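Local coordinates for Lmo0181 protein (Listeria monocytogenes serovar 1/2a, PDB 5F7V) that binds the cyclic alpha-glucan cycloalternan as the substrate-binding lipoprotein of what is probably an ABC-type sugar transporter, at residues Gln120-Thr132 / Ile313-Glu325. Numbering follows the deposited sequence.
With GLC (alpha-D-glucopyranose), chain B.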
ATOM      1  N   GLN A 120      13.201  -0.834  17.605  1.00 10.79           N
ATOM      2  CA  GLN A 120      11.845  -0.550  17.186  1.00  9.92           C
ATOM      3  C   GLN A 120      11.584   0.953  17.245  1.00  9.38           C
ATOM      4  O   GLN A 120      11.685   1.581  18.314  1.00  9.34           O
ATOM      5  CB  GLN A 120      10.896  -1.322  18.109  1.00 10.06           C
ATOM      6  CG  GLN A 120       9.537  -1.617  17.488  1.00  9.94           C
ATOM      7  CD  GLN A 120       9.593  -2.528  16.270  1.00 10.13           C
ATOM      8  OE1 GLN A 120      10.474  -3.375  16.146  1.00 11.07           O
ATOM      9  NE2 GLN A 120       8.628  -2.357  15.397  1.00  9.98           N
ATOM     10  N   TYR A 121      11.286   1.526  16.079  1.00  8.80           N
ATOM     11  CA  TYR A 121      11.002   2.961  15.985  1.00  8.88           C
ATOM     12  C   TYR A 121       9.557   3.267  15.569  1.00  8.26           C
ATOM     13  O   TYR A 121       9.178   4.428  15.303  1.00  8.51           O
ATOM     14  CB  TYR A 121      11.954   3.669  15.026  1.00  9.37           C
ATOM     15  CG  TYR A 121      13.335   3.950  15.540  1.00 10.21           C
ATOM     16  CD1 TYR A 121      13.628   5.085  16.292  1.00 10.86           C
ATOM     17  CD2 TYR A 121      14.347   3.079  15.244  1.00 10.59           C
ATOM     18  CE1 TYR A 121      14.899   5.359  16.748  1.00 11.71           C
ATOM     19  CE2 TYR A 121      15.630   3.323  15.694  1.00 11.39           C
ATOM     20  CZ  TYR A 121      15.905   4.461  16.434  1.00 11.97           C
ATOM     21  OH  TYR A 121      17.190   4.726  16.858  1.00 13.51           O
ATOM     22  N   GLY A 122       8.722   2.237  15.518  1.00  7.59           N
ATOM     23  CA  GLY A 122       7.296   2.456  15.240  1.00  7.29           C
ATOM     24  C   GLY A 122       6.544   1.262  15.757  1.00  7.05           C
ATOM     25  O   GLY A 122       7.126   0.200  15.891  1.00  7.09           O
ATOM     26  N   MET A 123       5.272   1.453  16.062  1.00  7.08           N
ATOM     27  CA  MET A 123       4.355   0.358  16.392  1.00  7.08           C
ATOM     28  C   MET A 123       3.465   0.077  15.198  1.00  6.50           C
ATOM     29  O   MET A 123       2.801   0.945  14.668  1.00  6.31           O
ATOM     30  CB  MET A 123       3.513   0.749  17.599  1.00  7.91           C
ATOM     31  CG  MET A 123       4.340   0.989  18.843  1.00  8.67           C
ATOM     32  SD  MET A 123       5.104  -0.500  19.550  1.00  9.74           S
ATOM     33  CE  MET A 123       3.810  -1.111  20.609  1.00 10.21           C
ATOM     34  N   VAL A 124       3.452  -1.195  14.806  1.00  6.18           N
ATOM     35  CA  VAL A 124       2.708  -1.563  13.612  1.00  5.84           C
ATOM     36  C   VAL A 124       1.220  -1.442  13.841  1.00  5.82           C
ATOM     37  O   VAL A 124       0.679  -1.932  14.830  1.00  6.26           O
ATOM     38  CB  VAL A 124       3.073  -2.973  13.113  1.00  5.84           C
ATOM     39  CG1 VAL A 124       2.840  -4.046  14.170  1.00  6.22           C
ATOM     40  CG2 VAL A 124       2.304  -3.265  11.843  1.00  5.59           C
ATOM     41  N   GLU A 125       0.555  -0.765  12.925  1.00  5.50           N
ATOM     42  CA  GLU A 125      -0.866  -0.436  13.016  1.00  5.64           C
ATOM     43  C   GLU A 125      -1.724  -1.319  12.128  1.00  5.36           C
ATOM     44  O   GLU A 125      -2.834  -1.719  12.512  1.00  5.64           O
ATOM     45  CB  GLU A 125      -1.027   1.042  12.612  1.00  5.87           C
ATOM     46  CG  GLU A 125      -2.442   1.505  12.557  1.00  6.31           C
ATOM     47  CD  GLU A 125      -2.654   2.717  11.698  1.00  6.45           C
ATOM     48  OE1 GLU A 125      -1.630   3.161  11.044  1.00  6.48           O
ATOM     49  OE2 GLU A 125      -3.786   3.190  11.676  1.00  7.11           O
ATOM     50  N   SER A 126      -1.252  -1.616  10.933  1.00  4.95           N
ATOM     51  CA  SER A 126      -2.027  -2.417   9.999  1.00  4.77           C
ATOM     52  C   SER A 126      -1.110  -2.977   8.931  1.00  4.43           C
ATOM     53  O   SER A 126       0.021  -2.532   8.749  1.00  4.35           O
ATOM     54  CB  SER A 126      -3.143  -1.614   9.347  1.00  4.79           C
ATOM     55  OG  SER A 126      -2.657  -0.621   8.466  1.00  4.79           O
ATOM     56  N   PHE A 127      -1.589  -3.979   8.195  1.00  4.33           N
ATOM     57  CA  PHE A 127      -0.903  -4.430   6.995  1.00  4.10           C
ATOM     58  C   PHE A 127      -1.922  -4.717   5.901  1.00  3.97           C
ATOM     59  O   PHE A 127      -3.137  -4.849   6.161  1.00  4.10           O
ATOM     60  CB  PHE A 127       0.093  -5.562   7.285  1.00  4.26           C
ATOM     61  CG  PHE A 127      -0.542  -6.894   7.558  1.00  4.70           C
ATOM     62  CD1 PHE A 127      -0.925  -7.235   8.852  1.00  5.18           C
ATOM     63  CD2 PHE A 127      -0.767  -7.821   6.552  1.00  4.88           C
ATOM     64  CE1 PHE A 127      -1.516  -8.442   9.154  1.00  5.75           C
ATOM     65  CE2 PHE A 127      -1.363  -9.030   6.851  1.00  5.40           C
ATOM     66  CZ  PHE A 127      -1.717  -9.329   8.141  1.00  5.78           C
ATOM     67  N   SER A 128      -1.398  -4.788   4.688  1.00  3.79           N
ATOM     68  CA  SER A 128      -2.299  -4.882   3.522  1.00  3.67           C
ATOM     69  C   SER A 128      -1.571  -5.397   2.293  1.00  3.61           C
ATOM     70  O   SER A 128      -0.351  -5.543   2.279  1.00  3.70           O
ATOM     71  CB  SER A 128      -2.863  -3.481   3.219  1.00  3.60           C
ATOM     72  OG  SER A 128      -1.855  -2.582   2.806  1.00  3.59           O
ATOM     73  N   ASN A 129      -2.355  -5.709   1.269  1.00  3.55           N
ATOM     74  CA  ASN A 129      -1.817  -6.125  -0.028  1.00  3.57           C
ATOM     75  C   ASN A 129      -2.774  -5.707  -1.118  1.00  3.45           C
ATOM     76  O   ASN A 129      -3.760  -5.016  -0.890  1.00  3.38           O
ATOM     77  CB  ASN A 129      -1.446  -7.603   0.003  1.00  3.82           C
ATOM     78  CG  ASN A 129      -2.625  -8.497   0.271  1.00  3.95           C
ATOM     79  OD1 ASN A 129      -3.784  -8.068   0.283  1.00  4.06           O
ATOM     80  ND2 ASN A 129      -2.355  -9.770   0.510  1.00  4.37           N
ATOM     81  N   VAL A 130      -2.352  -6.082  -2.330  1.00  3.53           N
ATOM     82  CA  VAL A 130      -3.075  -5.730  -3.543  1.00  3.48           C
ATOM     83  C   VAL A 130      -3.595  -6.996  -4.184  1.00  3.60           C
ATOM     84  O   VAL A 130      -3.006  -8.058  -4.086  1.00  3.82           O
ATOM     85  CB  VAL A 130      -2.129  -4.962  -4.483  1.00  3.61           C
ATOM     86  CG1 VAL A 130      -2.668  -4.838  -5.918  1.00  3.69           C
ATOM     87  CG2 VAL A 130      -1.811  -3.576  -3.891  1.00  3.61           C
ATOM     88  N   VAL A 131      -4.784  -6.890  -4.776  1.00  3.54           N
ATOM     89  CA  VAL A 131      -5.457  -7.993  -5.438  1.00  3.71           C
ATOM     90  C   VAL A 131      -6.031  -7.480  -6.739  1.00  3.68           C
ATOM     91  O   VAL A 131      -6.089  -6.272  -6.984  1.00  3.57           O
ATOM     92  CB  VAL A 131      -6.593  -8.595  -4.582  1.00  3.81           C
ATOM     93  CG1 VAL A 131      -5.982  -9.317  -3.386  1.00  3.98           C
ATOM     94  CG2 VAL A 131      -7.577  -7.558  -4.099  1.00  3.68           C
ATOM     95  N   THR A 132      -6.435  -8.425  -7.577  1.00  3.88           N
ATOM     96  CA  THR A 132      -7.246  -8.061  -8.755  1.00  3.90           C
ATOM     97  C   THR A 132      -8.687  -8.005  -8.338  1.00  3.88           C
ATOM     98  O   THR A 132      -9.263  -9.028  -7.965  1.00  4.08           O
ATOM     99  CB  THR A 132      -7.040  -9.078  -9.867  1.00  4.20           C
ATOM    100  OG1 THR A 132      -5.650  -9.088 -10.200  1.00  4.36           O
ATOM    101  CG2 THR A 132      -7.887  -8.725 -11.083  1.00  4.25           C
ATOM    102  N   ILE A 313     -12.695  -3.260  15.724  1.00  9.46           N
ATOM    103  CA  ILE A 313     -13.198  -2.145  14.932  1.00  9.38           C
ATOM    104  C   ILE A 313     -12.633  -2.190  13.515  1.00  8.66           C
ATOM    105  O   ILE A 313     -13.364  -1.996  12.553  1.00  8.93           O
ATOM    106  CB  ILE A 313     -12.888  -0.801  15.607  1.00  9.35           C
ATOM    107  CG1 ILE A 313     -13.678  -0.616  16.913  1.00 10.35           C
ATOM    108  CG2 ILE A 313     -13.155   0.374  14.677  1.00  9.38           C
ATOM    109  CD1 ILE A 313     -13.068   0.456  17.797  1.00 10.30           C
ATOM    110  N   ARG A 314     -11.332  -2.435  13.433  1.00  7.79           N
ATOM    111  CA  ARG A 314     -10.655  -2.486  12.159  1.00  7.31           C
ATOM    112  C   ARG A 314     -11.273  -3.561  11.268  1.00  7.78           C
ATOM    113  O   ARG A 314     -11.517  -3.323  10.099  1.00  7.93           O
ATOM    114  CB  ARG A 314      -9.173  -2.745  12.420  1.00  6.62           C
ATOM    115  CG  ARG A 314      -8.399  -2.694  11.135  1.00  6.21           C
ATOM    116  CD  ARG A 314      -6.913  -2.663  11.354  1.00  5.69           C
ATOM    117  NE  ARG A 314      -6.418  -1.434  11.946  1.00  5.43           N
ATOM    118  CZ  ARG A 314      -6.091  -0.337  11.275  1.00  5.32           C
ATOM    119  NH1 ARG A 314      -5.584   0.664  11.967  1.00  5.18           N
ATOM    120  NH2 ARG A 314      -6.223  -0.257   9.956  1.00  5.48           N
ATOM    121  N   ILE A 315     -11.413  -4.758  11.822  1.00  8.24           N
ATOM    122  CA  ILE A 315     -12.017  -5.878  11.132  1.00  8.92           C
ATOM    123  C   ILE A 315     -13.434  -5.550  10.678  1.00  9.98           C
ATOM    124  O   ILE A 315     -13.800  -5.781   9.516  1.00 10.28           O
ATOM    125  CB  ILE A 315     -11.942  -7.154  12.002  1.00  9.26           C
ATOM    126  CG1 ILE A 315     -10.516  -7.687  12.177  1.00  8.71           C
ATOM    127  CG2 ILE A 315     -12.900  -8.229  11.481  1.00 10.04           C
ATOM    128  CD1 ILE A 315      -9.892  -8.363  10.970  1.00  8.53           C
ATOM    129  N   ASP A 316     -14.218  -5.012  11.593  1.00 11.03           N
ATOM    130  CA  ASP A 316     -15.599  -4.682  11.234  1.00 12.66           C
ATOM    131  C   ASP A 316     -15.731  -3.707  10.074  1.00 12.36           C
ATOM    132  O   ASP A 316     -16.699  -3.779   9.312  1.00 13.47           O
ATOM    133  CB  ASP A 316     -16.344  -4.092  12.440  1.00 14.22           C
ATOM    134  CG  ASP A 316     -17.823  -4.020  12.189  1.00 16.48           C
ATOM    135  OD1 ASP A 316     -18.431  -5.059  11.851  1.00 17.90           O
ATOM    136  OD2 ASP A 316     -18.358  -2.899  12.300  1.00 19.02           O
ATOM    137  N   ASN A 317     -14.757  -2.822   9.943  1.00 11.24           N
ATOM    138  CA  ASN A 317     -14.752  -1.811   8.894  1.00 11.33           C
ATOM    139  C   ASN A 317     -13.940  -2.160   7.648  1.00 10.39           C
ATOM    140  O   ASN A 317     -13.800  -1.298   6.772  1.00 10.56           O
ATOM    141  CB  ASN A 317     -14.308  -0.479   9.520  1.00 11.44           C
ATOM    142  CG  ASN A 317     -15.390   0.085  10.414  1.00 12.83           C
ATOM    143  OD1 ASN A 317     -16.408   0.608   9.930  1.00 14.85           O
ATOM    144  ND2 ASN A 317     -15.259  -0.118  11.711  1.00 12.83           N
ATOM    145  N   ASN A 318     -13.420  -3.386   7.560  1.00  9.64           N
ATOM    146  CA  ASN A 318     -12.591  -3.837   6.441  1.00  9.11           C
ATOM    147  C   ASN A 318     -11.373  -2.955   6.241  1.00  8.30           C
ATOM    148  O   ASN A 318     -10.891  -2.846   5.113  1.00  8.24           O
ATOM    149  CB  ASN A 318     -13.385  -3.889   5.140  1.00  9.76           C
ATOM    150  CG  ASN A 318     -14.541  -4.854   5.199  1.00 10.49           C
ATOM    151  OD1 ASN A 318     -14.348  -6.048   5.418  1.00 10.38           O
ATOM    152  ND2 ASN A 318     -15.747  -4.350   4.973  1.00 11.46           N
ATOM    153  N   TRP A 319     -10.878  -2.327   7.306  1.00  7.74           N
ATOM    154  CA  TRP A 319      -9.842  -1.293   7.185  1.00  7.33           C
ATOM    155  C   TRP A 319      -8.466  -1.924   7.206  1.00  6.61           C
ATOM    156  O   TRP A 319      -7.785  -1.960   8.213  1.00  6.18           O
ATOM    157  CB  TRP A 319     -10.057  -0.220   8.241  1.00  7.51           C
ATOM    158  CG  TRP A 319      -9.029   0.863   8.191  1.00  7.47           C
ATOM    159  CD1 TRP A 319      -8.232   1.217   7.137  1.00  7.68           C
ATOM    160  CD2 TRP A 319      -8.670   1.713   9.280  1.00  7.36           C
ATOM    161  NE1 TRP A 319      -7.424   2.249   7.520  1.00  7.50           N
ATOM    162  CE2 TRP A 319      -7.655   2.572   8.831  1.00  7.30           C
ATOM    163  CE3 TRP A 319      -9.113   1.833  10.602  1.00  7.60           C
ATOM    164  CZ2 TRP A 319      -7.065   3.518   9.678  1.00  7.21           C
ATOM    165  CZ3 TRP A 319      -8.528   2.793  11.416  1.00  7.64           C
ATOM    166  CH2 TRP A 319      -7.518   3.620  10.950  1.00  7.31           C
ATOM    167  N   GLU A 320      -8.077  -2.468   6.059  1.00  6.54           N
ATOM    168  CA  GLU A 320      -6.838  -3.260   5.937  1.00  6.31           C
ATOM    169  C   GLU A 320      -6.946  -4.430   6.913  1.00  6.38           C
ATOM    170  O   GLU A 320      -8.048  -4.925   7.128  1.00  7.44           O
ATOM    171  CB  GLU A 320      -5.583  -2.420   6.099  1.00  5.84           C
ATOM    172  CG  GLU A 320      -5.543  -1.289   5.065  1.00  6.06           C
ATOM    173  CD  GLU A 320      -4.232  -0.557   4.977  1.00  5.91           C
ATOM    174  OE1 GLU A 320      -3.294  -0.837   5.797  1.00  5.48           O
ATOM    175  OE2 GLU A 320      -4.181   0.324   4.091  1.00  6.31           O
ATOM    176  N   LEU A 321      -5.850  -4.911   7.482  1.00  6.04           N
ATOM    177  CA  LEU A 321      -5.827  -5.994   8.460  1.00  6.19           C
ATOM    178  C   LEU A 321      -5.111  -5.500   9.689  1.00  5.90           C
ATOM    179  O   LEU A 321      -4.134  -4.786   9.588  1.00  5.54           O
ATOM    180  CB  LEU A 321      -5.134  -7.234   7.861  1.00  6.54           C
ATOM    181  CG  LEU A 321      -5.862  -7.931   6.704  1.00  7.04           C
ATOM    182  CD1 LEU A 321      -4.937  -8.964   6.082  1.00  7.41           C
ATOM    183  CD2 LEU A 321      -7.153  -8.558   7.161  1.00  7.52           C
ATOM    184  N   PRO A 322      -5.586  -5.897  10.870  1.00  6.05           N
ATOM    185  CA  PRO A 322      -4.882  -5.595  12.114  1.00  6.07           C
ATOM    186  C   PRO A 322      -3.586  -6.375  12.213  1.00  6.53           C
ATOM    187  O   PRO A 322      -3.384  -7.380  11.556  1.00  6.79           O
ATOM    188  CB  PRO A 322      -5.884  -6.011  13.176  1.00  6.43           C
ATOM    189  CG  PRO A 322      -6.571  -7.178  12.537  1.00  6.81           C
ATOM    190  CD  PRO A 322      -6.690  -6.851  11.082  1.00  6.55           C
ATOM    191  N   ALA A 323      -2.687  -5.853  13.024  1.00  6.85           N
ATOM    192  CA  ALA A 323      -1.453  -6.559  13.276  1.00  7.67           C
ATOM    193  C   ALA A 323      -1.602  -7.892  13.986  1.00  8.93           C
ATOM    194  O   ALA A 323      -0.804  -8.794  13.776  1.00  9.35           O
ATOM    195  CB  ALA A 323      -0.514  -5.676  14.034  1.00  7.58           C
ATOM    196  N   THR A 324      -2.603  -8.011  14.850  0.70  9.55           N
ATOM    197  CA  THR A 324      -2.824  -9.268  15.571  0.70 11.01           C
ATOM    198  C   THR A 324      -3.213 -10.380  14.588  0.70 12.04           C
ATOM    199  O   THR A 324      -4.017 -10.118  13.693  0.70 12.25           O
ATOM    200  CB  THR A 324      -3.869  -9.067  16.686  0.70 11.42           C
ATOM    201  OG1 THR A 324      -3.362  -8.117  17.637  0.70 11.48           O
ATOM    202  CG2 THR A 324      -4.138 -10.409  17.387  0.70 12.42           C
ATOM    203  N   GLU A 325      -2.639 -11.573  14.732  1.00 13.84           N
ATOM    204  CA  GLU A 325      -2.992 -12.779  13.949  1.00 15.93           C
ATOM    205  C   GLU A 325      -4.054 -13.752  14.485  1.00 16.77           C
ATOM    206  O   GLU A 325      -4.331 -14.792  13.889  1.00 18.70           O
ATOM    207  CB  GLU A 325      -1.736 -13.598  13.719  1.00 18.32           C
ATOM    208  CG  GLU A 325      -0.723 -12.786  12.946  1.00 19.66           C
ATOM    209  CD  GLU A 325       0.579 -13.545  12.791  1.00 23.02           C
ATOM    210  OE1 GLU A 325       1.174 -13.940  13.833  1.00 26.65           O
ATOM    211  OE2 GLU A 325       0.961 -13.729  11.611  1.00 24.45           O
TER
HETATM  212  C1  GLC B   4      -1.921   1.958   1.229  1.00  2.56           C
HETATM  213  C2  GLC B   4      -1.273   1.401   2.476  1.00  2.43           C
HETATM  214  C3  GLC B   4       0.132   1.955   2.629  1.00  2.38           C
HETATM  215  C4  GLC B   4       0.931   1.755   1.346  1.00  2.28           C
HETATM  216  C5  GLC B   4       0.192   2.375   0.166  1.00  2.35           C
HETATM  217  C6  GLC B   4       0.874   2.105  -1.169  1.00  2.35           C
HETATM  218  O2  GLC B   4      -2.088   1.736   3.605  1.00  2.46           O
HETATM  219  O3  GLC B   4       0.761   1.243   3.691  1.00  2.35           O
HETATM  220  O4  GLC B   4       2.169   2.457   1.491  1.00  2.40           O
HETATM  221  O5  GLC B   4      -1.117   1.773   0.070  1.00  2.36           O
HETATM  222  O6  GLC B   4      -0.062   2.599  -2.154  1.00  2.41           O
HETATM  223  O   HOH W   1      -3.366  -3.447  14.439  1.00  5.91           O
HETATM  224  O   HOH W   2      -4.367   1.570   8.978  1.00  9.38           O
HETATM  225  O   HOH W   3      -0.715  -1.159   4.853  1.00  3.86           O
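Phe-127 and Leu-321 exchange a pair of backbone hydrogen bonds, Phe-127 N to Leu-321 O and Leu-321 N to Phe-127 O, both 3.0 Å, forming an antiparallel hydrogen-bonded pair. Their side chains share one face of the sheet: Leu-321 CB sits over the Phe-127 ring in a CH-pi contact, 4.1 Å from its centroid, while CD1 reaches the CE2 and CZ rim. Further along, Ala-323 CB meets Val-124 CG1, and a water joins Ala-323 N to Glu-125 O. Glu-320 can be followed outward from the backbone. Its CB lies 3.4 Å from Phe-127 O; CG and then CD pass beside Ser-128 CB, the chain staying extended (chi2 -169°); OE1 accepts from Ser-126 OG (2.8 Å), which comes from above the carboxylate plane, and from a water that also bonds Ser-128 OG and glucose O3. OE2 accepts a hydrogen bond from glucose O2 at 2.6 Å. The weakly bonded strand 321-322 pairs antiparallel with the long strand 119-135 of the solute-binding-protein fold, and the residue just before it enters the cycloalternan pocket, where Asn-283 of the adjoining strand 278-287 also binds sugar. Earlier in the chain, helix 308-316 ends in a Schellman motif, and the chain returns so that Trp-319 faces Arg-314. The guanidinium is sandwiched: Glu-125 O and Ser-126 CB lie over one face, Trp-319 CE3 over the other. Arg-314 NH1 forms a bent salt bridge to Glu-125 OE2 (3.1 Å), on its anti side but well out of the carboxylate plane, the two planes standing nearly perpendicular, at 84°. In the guanidinium plane, Arg-314 NH2 bonds Trp-319 O (2.9 Å). The same NH2 also donates to a water that in turn donates to Ser-126 OG.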